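Local coordinates for serine acetyltransferase (Entamoeba histolytica, PDB 3Q1X), which probably transfers an acetyl group to the hydroxyl of L-serine, a step of cysteine biosynthesis, and is seen here with L-serine bound, at residues Tyr4-Ala9 against Ile56-Ile61; Thr36-Leu41 against Gly129-Ile134; Asp74-Tyr79 against Leu83-Cys88; Val141-Gly146 against Asp165-Ala170. One frame throughout, in Å; residues are numbered along the deposited sequence.

How the interactions relate
Interactions 1, 2 and 3 join helices in the N-terminal part of the chain, and interaction 4 carries the packing on to the first turn of the left-handed beta-helix. Helix 59-79 serves interactions 1 and 3, whose centres lie 22 Å apart. Helix 128-144 serves interactions 2 and 4, with centres 15 Å apart. Interactions 3 and 4 touch directly: C88 SG packs on C145 CB at 3.2 Å, and F84 CZ lies 3.3 Å from C145 O. Both also touch the second subunit. Interaction 4 comes near bound L-serine, with the side chain of H167 about 6 Å away; A206, H208, R222 and H223 line a serine pocket.

Interaction 1 (Tyr4-Ala9 against Ile56-Ile61); sequences YIYSIA and ITESHI
Y6 reaches from helix 2-18 to E58, which stands in the N-cap position of helix 59-79, and A9 packs on I61 one turn further along. The pairing joins two helices of the all-helical N-terminal part of a serine acetyltransferase, ahead of the beta-helix in the chain. Y6 has CG anti to the backbone N (chi1 164°), which swings the ring towards the start of the other helix although its CB sets out in another direction. E58 answers with an extended side chain, so its carboxylate arrives beside the phenol. The two groups cross obliquely, with ring and carboxylate planes 45° apart, and OE2 does the touching: it lies 3.2 Å from Y6 CE1 and 3.5 Å from Y6 OH. The other carboxylate oxygen, OE1, is hydrogen-bonded to H10 ND1 on helix 2-18, which ties the glutamate to the same helix that carries Y6. Y13, also on helix 2-18, packs against both E58 and I61.

Beside this polar pair, A9 and I61 form the buried, apolar half of the contact. They approach most closely in the backbone, their CA atoms 6.0 Å apart. I61 turns its CG2 branch towards the alanine. The turn leading into helix 59-79 is held by an ST motif, in which T57 OG1 accepts from H60 N at 3.1 Å. Across the buried side, A9 CB meets I61 CG2 at 4.2 Å.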
loop_
_atom_site.group_PDB
_atom_site.type_symbol
_atom_site.label_atom_id
_atom_site.label_comp_id
_atom_site.label_asym_id
_atom_site.label_seq_id
_atom_site.Cartn_x
_atom_site.Cartn_y
_atom_site.Cartn_z
ATOM N N TYR A 4 23.770 26.032 -13.675
ATOM C CA TYR A 4 22.323 26.005 -13.905
ATOM C C TYR A 4 21.578 25.670 -12.609
ATOM O O TYR A 4 20.535 26.249 -12.332
ATOM C CB TYR A 4 21.956 25.018 -15.030
ATOM C CG TYR A 4 20.571 25.223 -15.624
ATOM C CD1 TYR A 4 20.203 26.449 -16.185
ATOM C CD2 TYR A 4 19.629 24.188 -15.635
ATOM C CE1 TYR A 4 18.935 26.645 -16.731
ATOM C CE2 TYR A 4 18.345 24.380 -16.195
ATOM C CZ TYR A 4 18.013 25.614 -16.730
ATOM O OH TYR A 4 16.772 25.832 -17.284
ATOM N N ILE A 5 22.135 24.757 -11.816
ATOM C CA ILE A 5 21.582 24.413 -10.496
ATOM C C ILE A 5 21.552 25.643 -9.603
ATOM O O ILE A 5 20.517 25.945 -9.010
ATOM C CB ILE A 5 22.370 23.268 -9.794
ATOM C CG1 ILE A 5 22.077 21.928 -10.472
ATOM C CG2 ILE A 5 22.019 23.188 -8.303
ATOM C CD1 ILE A 5 23.045 20.810 -10.112
ATOM N N TYR A 6 22.673 26.365 -9.536
ATOM C CA TYR A 6 22.719 27.598 -8.753
ATOM C C TYR A 6 21.603 28.579 -9.149
ATOM O O TYR A 6 20.962 29.176 -8.276
ATOM C CB TYR A 6 24.078 28.319 -8.833
ATOM C CG TYR A 6 23.885 29.733 -8.343
ATOM C CD1 TYR A 6 23.904 30.030 -6.978
ATOM C CD2 TYR A 6 23.559 30.758 -9.229
ATOM C CE1 TYR A 6 23.659 31.319 -6.523
ATOM C CE2 TYR A 6 23.301 32.055 -8.775
ATOM C CZ TYR A 6 23.360 32.326 -7.426
ATOM O OH TYR A 6 23.110 33.604 -6.987
ATOM N N SER A 7 21.391 28.751 -10.457
ATOM C CA SER A 7 20.394 29.705 -10.961
ATOM C C SER A 7 18.979 29.265 -10.628
ATOM O O SER A 7 18.138 30.088 -10.266
ATOM C CB SER A 7 20.530 29.921 -12.471
ATOM O OG SER A 7 19.950 28.856 -13.220
ATOM N N ILE A 8 18.730 27.963 -10.760
ATOM C CA ILE A 8 17.418 27.403 -10.451
ATOM C C ILE A 8 17.150 27.457 -8.943
ATOM O O ILE A 8 16.053 27.817 -8.526
ATOM C CB ILE A 8 17.234 25.967 -11.043
ATOM C CG1 ILE A 8 17.265 25.996 -12.586
ATOM C CG2 ILE A 8 15.950 25.300 -10.539
ATOM C CD1 ILE A 8 16.189 26.854 -13.259
ATOM N N ALA A 9 18.151 27.123 -8.127
ATOM C CA ALA A 9 18.013 27.209 -6.668
ATOM C C ALA A 9 17.797 28.642 -6.197
ATOM O O ALA A 9 17.078 28.879 -5.228
ATOM C CB ALA A 9 19.222 26.610 -5.973
ATOM N N ILE A 56 17.746 26.950 6.422
ATOM C CA ILE A 56 17.187 27.360 5.114
ATOM C C ILE A 56 17.773 28.696 4.600
ATOM O O ILE A 56 17.512 29.753 5.182
ATOM C CB ILE A 56 15.630 27.404 5.167
ATOM C CG1 ILE A 56 15.084 26.034 5.595
ATOM C CG2 ILE A 56 15.050 27.826 3.819
ATOM C CD1 ILE A 56 13.824 26.086 6.433
ATOM N N THR A 57 18.536 28.646 3.501
ATOM C CA THR A 57 19.452 29.749 3.122
ATOM C C THR A 57 19.609 30.144 1.630
ATOM O O THR A 57 20.140 31.217 1.338
ATOM C CB THR A 57 20.886 29.464 3.648
ATOM O OG1 THR A 57 21.249 28.112 3.336
ATOM C CG2 THR A 57 20.980 29.685 5.162
ATOM N N GLU A 58 19.135 29.292 0.718
ATOM C CA GLU A 58 19.493 29.278 -0.731
ATOM C C GLU A 58 20.641 28.308 -0.990
ATOM O O GLU A 58 20.523 27.425 -1.841
ATOM C CB GLU A 58 19.809 30.651 -1.365
ATOM C CG GLU A 58 20.326 30.505 -2.823
ATOM C CD GLU A 58 20.379 31.794 -3.645
ATOM O OE1 GLU A 58 19.612 32.738 -3.372
ATOM O OE2 GLU A 58 21.187 31.843 -4.600
ATOM N N SER A 59 21.744 28.477 -0.261
ATOM C CA SER A 59 22.865 27.543 -0.341
ATOM C C SER A 59 22.421 26.132 0.027
ATOM O O SER A 59 22.856 25.166 -0.595
ATOM C CB SER A 59 24.029 27.977 0.554
ATOM O OG SER A 59 25.068 27.008 0.520
ATOM N N HIS A 60 21.546 26.016 1.023
ATOM C CA HIS A 60 21.055 24.698 1.421
ATOM C C HIS A 60 20.053 24.121 0.414
ATOM O O HIS A 60 20.062 22.914 0.171
ATOM C CB HIS A 60 20.484 24.702 2.841
ATOM C CG HIS A 60 20.788 23.450 3.615
ATOM N ND1 HIS A 60 20.807 22.197 3.035
ATOM C CD2 HIS A 60 21.067 23.259 4.927
ATOM C CE1 HIS A 60 21.098 21.293 3.953
ATOM N NE2 HIS A 60 21.253 21.910 5.112
ATOM N N ILE A 61 19.209 24.974 -0.173
ATOM C CA ILE A 61 18.320 24.551 -1.267
ATOM C C ILE A 61 19.149 24.039 -2.452
ATOM O O ILE A 61 18.862 22.965 -2.999
ATOM C CB ILE A 61 17.329 25.665 -1.722
ATOM C CG1 ILE A 61 16.306 25.962 -0.618
ATOM C CG2 ILE A 61 16.600 25.249 -3.008
ATOM C CD1 ILE A 61 15.292 27.047 -0.968
#

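Interaction 2 (Thr36-Leu41 against Gly129-Ile134)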
loop_
_atom_site.group_PDB
_atom_site.type_symbol
_atom_site.label_atom_id
_atom_site.label_comp_id
_atom_site.label_asym_id
_atom_site.label_seq_id
_atom_site.Cartn_x
_atom_site.Cartn_y
_atom_site.Cartn_z
ATOM N N THR A 36 14.288 8.386 -1.741
ATOM C CA THR A 36 15.190 9.503 -2.027
ATOM C C THR A 36 14.529 10.672 -2.750
ATOM O O THR A 36 14.643 11.812 -2.296
ATOM C CB THR A 36 16.456 9.046 -2.788
ATOM O OG1 THR A 36 17.049 7.940 -2.103
ATOM C CG2 THR A 36 17.473 10.179 -2.873
ATOM N N GLU A 37 13.821 10.381 -3.845
ATOM C CA GLU A 37 13.234 11.420 -4.692
ATOM C C GLU A 37 12.253 12.298 -3.915
ATOM O O GLU A 37 12.308 13.515 -4.020
ATOM C CB GLU A 37 12.576 10.829 -5.944
ATOM C CG GLU A 37 13.532 10.053 -6.875
ATOM C CD GLU A 37 13.621 8.564 -6.562
ATOM O OE1 GLU A 37 13.416 8.158 -5.392
ATOM O OE2 GLU A 37 13.900 7.782 -7.501
ATOM N N LEU A 38 11.382 11.669 -3.122
ATOM C CA LEU A 38 10.451 12.396 -2.259
ATOM C C LEU A 38 11.165 13.157 -1.142
ATOM O O LEU A 38 10.860 14.320 -0.917
ATOM C CB LEU A 38 9.386 11.463 -1.668
ATOM C CG LEU A 38 8.238 12.097 -0.863
ATOM C CD1 LEU A 38 7.427 13.102 -1.700
ATOM C CD2 LEU A 38 7.330 11.008 -0.297
ATOM N N GLN A 39 12.116 12.505 -0.475
ATOM C CA GLN A 39 12.903 13.126 0.602
ATOM C C GLN A 39 13.516 14.447 0.131
ATOM O O GLN A 39 13.373 15.483 0.788
ATOM C CB GLN A 39 13.991 12.151 1.079
ATOM C CG GLN A 39 14.839 12.643 2.248
ATOM C CD GLN A 39 14.164 12.477 3.597
ATOM O OE1 GLN A 39 13.023 12.031 3.687
ATOM N NE2 GLN A 39 14.874 12.836 4.655
ATOM N N LYS A 40 14.164 14.397 -1.030
ATOM C CA LYS A 40 14.842 15.554 -1.607
ATOM C C LYS A 40 13.872 16.627 -2.089
ATOM O O LYS A 40 14.052 17.797 -1.776
ATOM C CB LYS A 40 15.813 15.126 -2.716
ATOM C CG LYS A 40 17.073 14.408 -2.208
ATOM C CD LYS A 40 17.579 15.047 -0.919
ATOM C CE LYS A 40 18.861 14.415 -0.413
ATOM N NZ LYS A 40 19.010 14.697 1.043
ATOM N N LEU A 41 12.835 16.228 -2.822
ATOM C CA LEU A 41 11.895 17.190 -3.389
ATOM C C LEU A 41 11.070 17.894 -2.311
ATOM O O LEU A 41 10.722 19.071 -2.463
ATOM C CB LEU A 41 10.990 16.539 -4.435
ATOM C CG LEU A 41 11.595 16.155 -5.789
ATOM C CD1 LEU A 41 10.700 15.169 -6.519
ATOM C CD2 LEU A 41 11.843 17.390 -6.648
ATOM N N GLY A 129 -1.800 11.649 -1.369
ATOM C CA GLY A 129 -2.072 12.218 -2.693
ATOM C C GLY A 129 -1.070 13.306 -3.052
ATOM O O GLY A 129 -0.623 13.385 -4.197
ATOM N N PHE A 130 -0.695 14.123 -2.067
ATOM C CA PHE A 130 0.258 15.211 -2.311
ATOM C C PHE A 130 1.707 14.728 -2.463
ATOM O O PHE A 130 2.432 15.214 -3.328
ATOM C CB PHE A 130 0.138 16.328 -1.278
ATOM C CG PHE A 130 0.941 17.543 -1.639
ATOM C CD1 PHE A 130 0.587 18.319 -2.742
ATOM C CD2 PHE A 130 2.081 17.878 -0.917
ATOM C CE1 PHE A 130 1.346 19.428 -3.106
ATOM C CE2 PHE A 130 2.840 18.997 -1.264
ATOM C CZ PHE A 130 2.480 19.764 -2.361
ATOM N N GLN A 131 2.106 13.743 -1.658
ATOM C CA GLN A 131 3.436 13.144 -1.808
ATOM C C GLN A 131 3.605 12.554 -3.205
ATOM O O GLN A 131 4.635 12.728 -3.855
ATOM C CB GLN A 131 3.682 12.070 -0.745
ATOM C CG GLN A 131 3.319 12.492 0.684
ATOM C CD GLN A 131 3.966 13.806 1.093
ATOM O OE1 GLN A 131 5.179 13.981 0.943
ATOM N NE2 GLN A 131 3.166 14.739 1.604
ATOM N N ALA A 132 2.551 11.891 -3.674
ATOM C CA ALA A 132 2.540 11.260 -4.986
ATOM C C ALA A 132 2.684 12.303 -6.096
ATOM O O ALA A 132 3.487 12.140 -7.006
ATOM C CB ALA A 132 1.249 10.492 -5.168
ATOM N N VAL A 133 1.902 13.377 -6.005
ATOM C CA VAL A 133 1.908 14.405 -7.046
ATOM C C VAL A 133 3.240 15.146 -7.145
ATOM O O VAL A 133 3.654 15.481 -8.250
ATOM C CB VAL A 133 0.685 15.382 -6.958
ATOM C CG1 VAL A 133 -0.620 14.626 -7.166
ATOM C CG2 VAL A 133 0.668 16.151 -5.677
ATOM N N ILE A 134 3.906 15.366 -6.003
ATOM C CA ILE A 134 5.256 15.942 -5.960
ATOM C C ILE A 134 6.221 15.159 -6.841
ATOM O O ILE A 134 6.944 15.729 -7.655
ATOM C CB ILE A 134 5.833 15.966 -4.523
ATOM C CG1 ILE A 134 5.123 16.992 -3.641
ATOM C CG2 ILE A 134 7.321 16.257 -4.538
ATOM C CD1 ILE A 134 5.582 16.960 -2.173
#
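The carboxamide of Q131, on which L38 rests, is gripped at both ends: NE2 gives hydrogen bonds to the carbonyls I124 O and Y127 O, and OE1 is bonded to R42 NH1. R42 belongs to helix 36-45, the same helix as L38, so this bond also ties the two helices together. The axes of segments 36-41 and 129-134 pass 10.1 Å apart at an angle of 95°, nearly perpendicular, and the touching residues are all buried.

L38 and Q131 meet at about a right angle. The leucine holds CG anti to the backbone N (chi1 -173°), which brings its two methyls to the glutamine. CD1 lies 3.5 Å from Q131 O and 3.6 Å from Q131 OE1, while CD2 sits 3.8 Å from Q131 CB. The glutamine chain folds at chi2, curling its amide back beside the leucine methyls. One turn on, L41 and I134 lie alongside one another, pointing opposite ways, and I134 CG2 touches L41 CB at 3.7 Å. The same CG2 lies 4.2 Å from L38 CD1, so this methyl packs against both leucines. L103 of helix 82-113 also packs on I134.

The direct contact is therefore apolar except where leucine methyls cover oxygens of Q131. Fixed by partners at both ends, the buried amide probably has little freedom to rotate, and its polar groups are satisfied within an otherwise apolar helix crossing.

Interaction 3 (Asp74-Tyr79 against Leu83-Cys88); sequences DSVTAY and LFAHQC
The F84 ring takes V76 CG1 obliquely, at 4.2 Å from CD2, and carries C88 SG over one face, 3.6 Å above the ring plane and displaced towards the rim. C88 stands one turn after F84 on the same helix, so the sulfur covers the ring from within helix 82-113 while the valine methyl comes from helix 59-79.

V76 carries most of the contact from its helix. With CG1 anti to the backbone N (chi1 174°), that methyl is driven into the backbone of the opposite helix, where it lies 3.5 Å from A85 CA and 3.7 Å from A85 CB. The small alanine lets the helices come close: V76 and A85 have their CA atoms 5.2 Å apart, and the segment axes approach to 8.1 Å. T77 adds a second contact to A85, its OG1 3.1 Å from A85 CB. The approach is tight; the hydroxyl's own hydrogen bond is to K73 O, one turn earlier in its helix. A85 CB thus touches both a valine methyl and a threonine oxygen.

L142 of helix 128-144 and Y150 of helix 150-162 also pack on V76. Nearby, Y79 makes an edge-to-face pair with Y29 of the second subunit, and A78 O accepts from R27 of that subunit, so the helix end takes part in the oligomer interface. The axes run at 141°, broadly antiparallel, and only a few residues link the segments: this is an alpha-alpha hairpin closing tightly beside its turn.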
loop_
_atom_site.group_PDB
_atom_site.type_symbol
_atom_site.label_atom_id
_atom_site.label_comp_id
_atom_site.label_asym_id
_atom_site.label_seq_id
_atom_site.Cartn_x
_atom_site.Cartn_y
_atom_site.Cartn_z
ATOM N N ASP A 74 22.420 9.809 -12.173
ATOM C CA ASP A 74 23.014 8.469 -12.037
ATOM C C ASP A 74 22.059 7.349 -12.448
ATOM O O ASP A 74 22.441 6.437 -13.190
ATOM C CB ASP A 74 23.572 8.260 -10.623
ATOM C CG ASP A 74 24.894 9.001 -10.403
ATOM O OD1 ASP A 74 25.442 9.551 -11.380
ATOM O OD2 ASP A 74 25.389 9.037 -9.255
ATOM N N SER A 75 20.808 7.456 -12.007
ATOM C CA SER A 75 19.778 6.477 -12.334
ATOM C C SER A 75 19.355 6.519 -13.806
ATOM O O SER A 75 19.190 5.475 -14.437
ATOM C CB SER A 75 18.569 6.676 -11.425
ATOM O OG SER A 75 18.920 6.440 -10.070
ATOM N N VAL A 76 19.204 7.715 -14.367
ATOM C CA VAL A 76 18.877 7.817 -15.791
ATOM C C VAL A 76 20.012 7.246 -16.642
ATOM O O VAL A 76 19.757 6.553 -17.613
ATOM C CB VAL A 76 18.507 9.260 -16.238
ATOM C CG1 VAL A 76 18.311 9.323 -17.750
ATOM C CG2 VAL A 76 17.240 9.717 -15.548
ATOM N N THR A 77 21.261 7.530 -16.261
ATOM C CA THR A 77 22.425 6.998 -16.982
ATOM C C THR A 77 22.443 5.456 -16.980
ATOM O O THR A 77 22.718 4.821 -18.011
ATOM C CB THR A 77 23.740 7.540 -16.386
ATOM O OG1 THR A 77 23.785 8.972 -16.541
ATOM C CG2 THR A 77 24.950 6.916 -17.075
ATOM N N ALA A 78 22.144 4.864 -15.827
ATOM C CA ALA A 78 22.127 3.399 -15.689
ATOM C C ALA A 78 21.197 2.721 -16.698
ATOM O O ALA A 78 21.557 1.709 -17.295
ATOM C CB ALA A 78 21.778 2.990 -14.263
ATOM N N TYR A 79 20.020 3.306 -16.897
ATOM C CA TYR A 79 19.008 2.759 -17.796
ATOM C C TYR A 79 19.165 3.208 -19.246
ATOM O O TYR A 79 18.636 2.576 -20.163
ATOM C CB TYR A 79 17.620 3.165 -17.313
ATOM C CG TYR A 79 17.124 2.407 -16.105
ATOM C CD1 TYR A 79 16.548 1.142 -16.238
ATOM C CD2 TYR A 79 17.217 2.964 -14.832
ATOM C CE1 TYR A 79 16.074 0.464 -15.124
ATOM C CE2 TYR A 79 16.761 2.296 -13.725
ATOM C CZ TYR A 79 16.186 1.051 -13.874
ATOM O OH TYR A 79 15.724 0.377 -12.771
ATOM N N LEU A 83 24.785 11.094 -21.917
ATOM C CA LEU A 83 24.310 12.283 -22.622
ATOM C C LEU A 83 22.798 12.467 -22.470
ATOM O O LEU A 83 22.332 13.577 -22.184
ATOM C CB LEU A 83 24.733 12.254 -24.098
ATOM C CG LEU A 83 24.134 13.298 -25.045
ATOM C CD1 LEU A 83 25.109 13.642 -26.165
ATOM C CD2 LEU A 83 22.818 12.789 -25.621
ATOM N N PHE A 84 22.044 11.382 -22.649
ATOM C CA PHE A 84 20.591 11.415 -22.483
ATOM C C PHE A 84 20.209 11.853 -21.075
ATOM O O PHE A 84 19.286 12.655 -20.910
ATOM C CB PHE A 84 19.965 10.053 -22.792
ATOM C CG PHE A 84 18.462 10.081 -22.877
ATOM C CD1 PHE A 84 17.821 10.791 -23.890
ATOM C CD2 PHE A 84 17.683 9.394 -21.949
ATOM C CE1 PHE A 84 16.430 10.819 -23.980
ATOM C CE2 PHE A 84 16.284 9.413 -22.029
ATOM C CZ PHE A 84 15.660 10.123 -23.043
ATOM N N ALA A 85 20.922 11.325 -20.077
ATOM C CA ALA A 85 20.739 11.716 -18.668
ATOM C C ALA A 85 20.934 13.219 -18.428
ATOM O O ALA A 85 20.098 13.859 -17.790
ATOM C CB ALA A 85 21.668 10.911 -17.768
ATOM N N HIS A 86 22.035 13.772 -18.948
ATOM C CA HIS A 86 22.327 15.198 -18.827
ATOM C C HIS A 86 21.184 16.061 -19.364
ATOM O O HIS A 86 20.741 16.992 -18.693
ATOM C CB HIS A 86 23.639 15.547 -19.547
ATOM C CG HIS A 86 23.889 17.018 -19.650
ATOM N ND1 HIS A 86 24.522 17.738 -18.656
ATOM C CD2 HIS A 86 23.574 17.911 -20.619
ATOM C CE1 HIS A 86 24.596 19.009 -19.017
ATOM N NE2 HIS A 86 24.027 19.140 -20.202
ATOM N N GLN A 87 20.708 15.734 -20.565
ATOM C CA GLN A 87 19.604 16.460 -21.204
ATOM C C GLN A 87 18.285 16.373 -20.432
ATOM O O GLN A 87 17.548 17.362 -20.316
ATOM C CB GLN A 87 19.390 15.941 -22.618
ATOM C CG GLN A 87 20.605 16.137 -23.517
ATOM C CD GLN A 87 20.539 15.308 -24.786
ATOM O OE1 GLN A 87 19.790 14.330 -24.875
ATOM N NE2 GLN A 87 21.335 15.693 -25.778
ATOM N N CYS A 88 17.994 15.185 -19.914
ATOM C CA CYS A 88 16.769 14.965 -19.159
ATOM C C CYS A 88 16.774 15.720 -17.848
ATOM O O CYS A 88 15.751 16.268 -17.452
ATOM C CB CYS A 88 16.550 13.482 -18.910
ATOM S SG CYS A 88 16.055 12.606 -20.391
#

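Interaction 4 (Val141-Gly146 against Asp165-Ala170)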
loop_
_atom_site.group_PDB
_atom_site.type_symbol
_atom_site.label_atom_id
_atom_site.label_comp_id
_atom_site.label_asym_id
_atom_site.label_seq_id
_atom_site.Cartn_x
_atom_site.Cartn_y
_atom_site.Cartn_z
ATOM N N VAL A 141 8.350 15.015 -16.315
ATOM C CA VAL A 141 9.357 15.744 -17.120
ATOM C C VAL A 141 10.354 14.771 -17.769
ATOM O O VAL A 141 10.730 14.934 -18.933
ATOM C CB VAL A 141 10.075 16.862 -16.318
ATOM C CG1 VAL A 141 11.056 17.614 -17.202
ATOM C CG2 VAL A 141 9.062 17.840 -15.760
ATOM N N LEU A 142 10.762 13.754 -17.010
ATOM C CA LEU A 142 11.553 12.655 -17.550
ATOM C C LEU A 142 10.847 11.965 -18.712
ATOM O O LEU A 142 11.459 11.740 -19.764
ATOM C CB LEU A 142 11.904 11.641 -16.460
ATOM C CG LEU A 142 13.046 12.021 -15.520
ATOM C CD1 LEU A 142 13.229 10.944 -14.479
ATOM C CD2 LEU A 142 14.336 12.220 -16.303
ATOM N N TYR A 143 9.565 11.649 -18.537
ATOM C CA TYR A 143 8.797 11.003 -19.590
ATOM C C TYR A 143 8.761 11.905 -20.826
ATOM O O TYR A 143 8.978 11.449 -21.952
ATOM C CB TYR A 143 7.374 10.651 -19.127
ATOM C CG TYR A 143 6.629 9.779 -20.120
ATOM C CD1 TYR A 143 6.680 8.383 -20.038
ATOM C CD2 TYR A 143 5.906 10.352 -21.170
ATOM C CE1 TYR A 143 6.009 7.581 -20.969
ATOM C CE2 TYR A 143 5.245 9.568 -22.103
ATOM C CZ TYR A 143 5.291 8.189 -21.998
ATOM O OH TYR A 143 4.632 7.422 -22.930
ATOM N N GLU A 144 8.522 13.191 -20.596
ATOM C CA GLU A 144 8.504 14.167 -21.689
ATOM C C GLU A 144 9.843 14.295 -22.442
ATOM O O GLU A 144 9.858 14.735 -23.590
ATOM C CB GLU A 144 7.992 15.528 -21.200
ATOM C CG GLU A 144 6.473 15.543 -20.973
ATOM C CD GLU A 144 5.930 16.876 -20.463
ATOM O OE1 GLU A 144 6.635 17.589 -19.710
ATOM O OE2 GLU A 144 4.772 17.205 -20.804
ATOM N N CYS A 145 10.952 13.900 -21.815
ATOM C CA CYS A 145 12.254 13.854 -22.505
ATOM C C CYS A 145 12.455 12.581 -23.320
ATOM O O CYS A 145 13.460 12.444 -24.039
ATOM C CB CYS A 145 13.406 13.995 -21.520
ATOM S SG CYS A 145 13.397 15.483 -20.591
ATOM N N GLY A 146 11.500 11.660 -23.212
ATOM C CA GLY A 146 11.566 10.388 -23.931
ATOM C C GLY A 146 12.050 9.209 -23.100
ATOM O O GLY A 146 12.192 8.106 -23.617
ATOM N N ASP A 165 -1.070 4.870 -8.062
ATOM C CA ASP A 165 -0.414 4.284 -9.221
ATOM C C ASP A 165 -0.590 5.212 -10.409
ATOM O O ASP A 165 -1.571 5.110 -11.140
ATOM C CB ASP A 165 -1.038 2.907 -9.518
ATOM C CG ASP A 165 -0.191 2.056 -10.465
ATOM O OD1 ASP A 165 0.822 2.546 -11.040
ATOM O OD2 ASP A 165 -0.541 0.863 -10.625
ATOM N N ILE A 166 0.359 6.121 -10.597
ATOM C CA ILE A 166 0.267 7.122 -11.648
ATOM C C ILE A 166 1.412 6.884 -12.607
ATOM O O ILE A 166 2.580 7.021 -12.224
ATOM C CB ILE A 166 0.376 8.573 -11.093
ATOM C CG1 ILE A 166 -0.722 8.860 -10.068
ATOM C CG2 ILE A 166 0.318 9.586 -12.245
ATOM C CD1 ILE A 166 -0.654 10.265 -9.469
ATOM N N HIS A 167 1.098 6.505 -13.840
ATOM C CA HIS A 167 2.148 6.318 -14.834
ATOM C C HIS A 167 2.816 7.657 -15.149
ATOM O O HIS A 167 2.113 8.659 -15.311
ATOM C CB HIS A 167 1.612 5.693 -16.121
ATOM C CG HIS A 167 2.696 5.268 -17.055
ATOM N ND1 HIS A 167 3.113 3.959 -17.170
ATOM C CD2 HIS A 167 3.499 5.993 -17.869
ATOM C CE1 HIS A 167 4.099 3.891 -18.046
ATOM N NE2 HIS A 167 4.351 5.109 -18.487
ATOM N N PRO A 168 4.168 7.690 -15.211
ATOM C CA PRO A 168 4.841 8.963 -15.482
ATOM C C PRO A 168 4.412 9.658 -16.773
ATOM O O PRO A 168 4.624 10.861 -16.908
ATOM C CB PRO A 168 6.331 8.573 -15.542
ATOM C CG PRO A 168 6.341 7.081 -15.758
ATOM C CD PRO A 168 5.152 6.617 -14.963
ATOM N N GLY A 169 3.811 8.901 -17.697
ATOM C CA GLY A 169 3.286 9.438 -18.968
ATOM C C GLY A 169 2.006 10.254 -18.861
ATOM O O GLY A 169 1.715 11.070 -19.735
ATOM N N ALA A 170 1.239 10.045 -17.792
ATOM C CA ALA A 170 -0.003 10.791 -17.591
ATOM C C ALA A 170 0.271 12.289 -17.608
ATOM O O ALA A 170 1.309 12.745 -17.127
ATOM C CB ALA A 170 -0.670 10.382 -16.285
#
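A chi1 of -171° sets CG of Y143 opposite the backbone N and sends the ring out from the last turn of helix 128-144 onto the H167-A170 turn. H167 has its ring placed likewise, CG anti to N, and the two side chains meet at about a right angle. G169, within that turn, lies under one face of the phenol: its CA stands 3.4 Å from the centroid of the Y143 ring, 8° off the ring normal, a nearly centred CH-pi contact. With no side chain on G169, the backbone can come this close to the face.

Y143 CE1 comes to the edge of the imidazole, near its plane, 3.9 Å from H167 NE2. The rings are oblique partners, with planes 84° apart and centroids separated by 5.8 Å. Lower down the tyrosine, CB rests 3.5 Å from P168 O, a carbonyl also hydrogen-bonded to H140 ND1, and 4.3 Å from P168 CB. A type I turn, closed by A170 N to H167 O at 3.0 Å, presents these groups.

Y143 OH is hydrogen-bonded to E188, and R148 makes a cation-pi contact with the ring. The H167 side chain, about 6 Å from a bound serine, packs against A116 of the second subunit; strand 165-166, just before H167, is the first strand of the left-handed beta-helix in this chain. The phenol is thus fixed at its hydroxyl and over one face, so an aromatic surface and a polar tip together dock the helix end onto the first beta-helix turn.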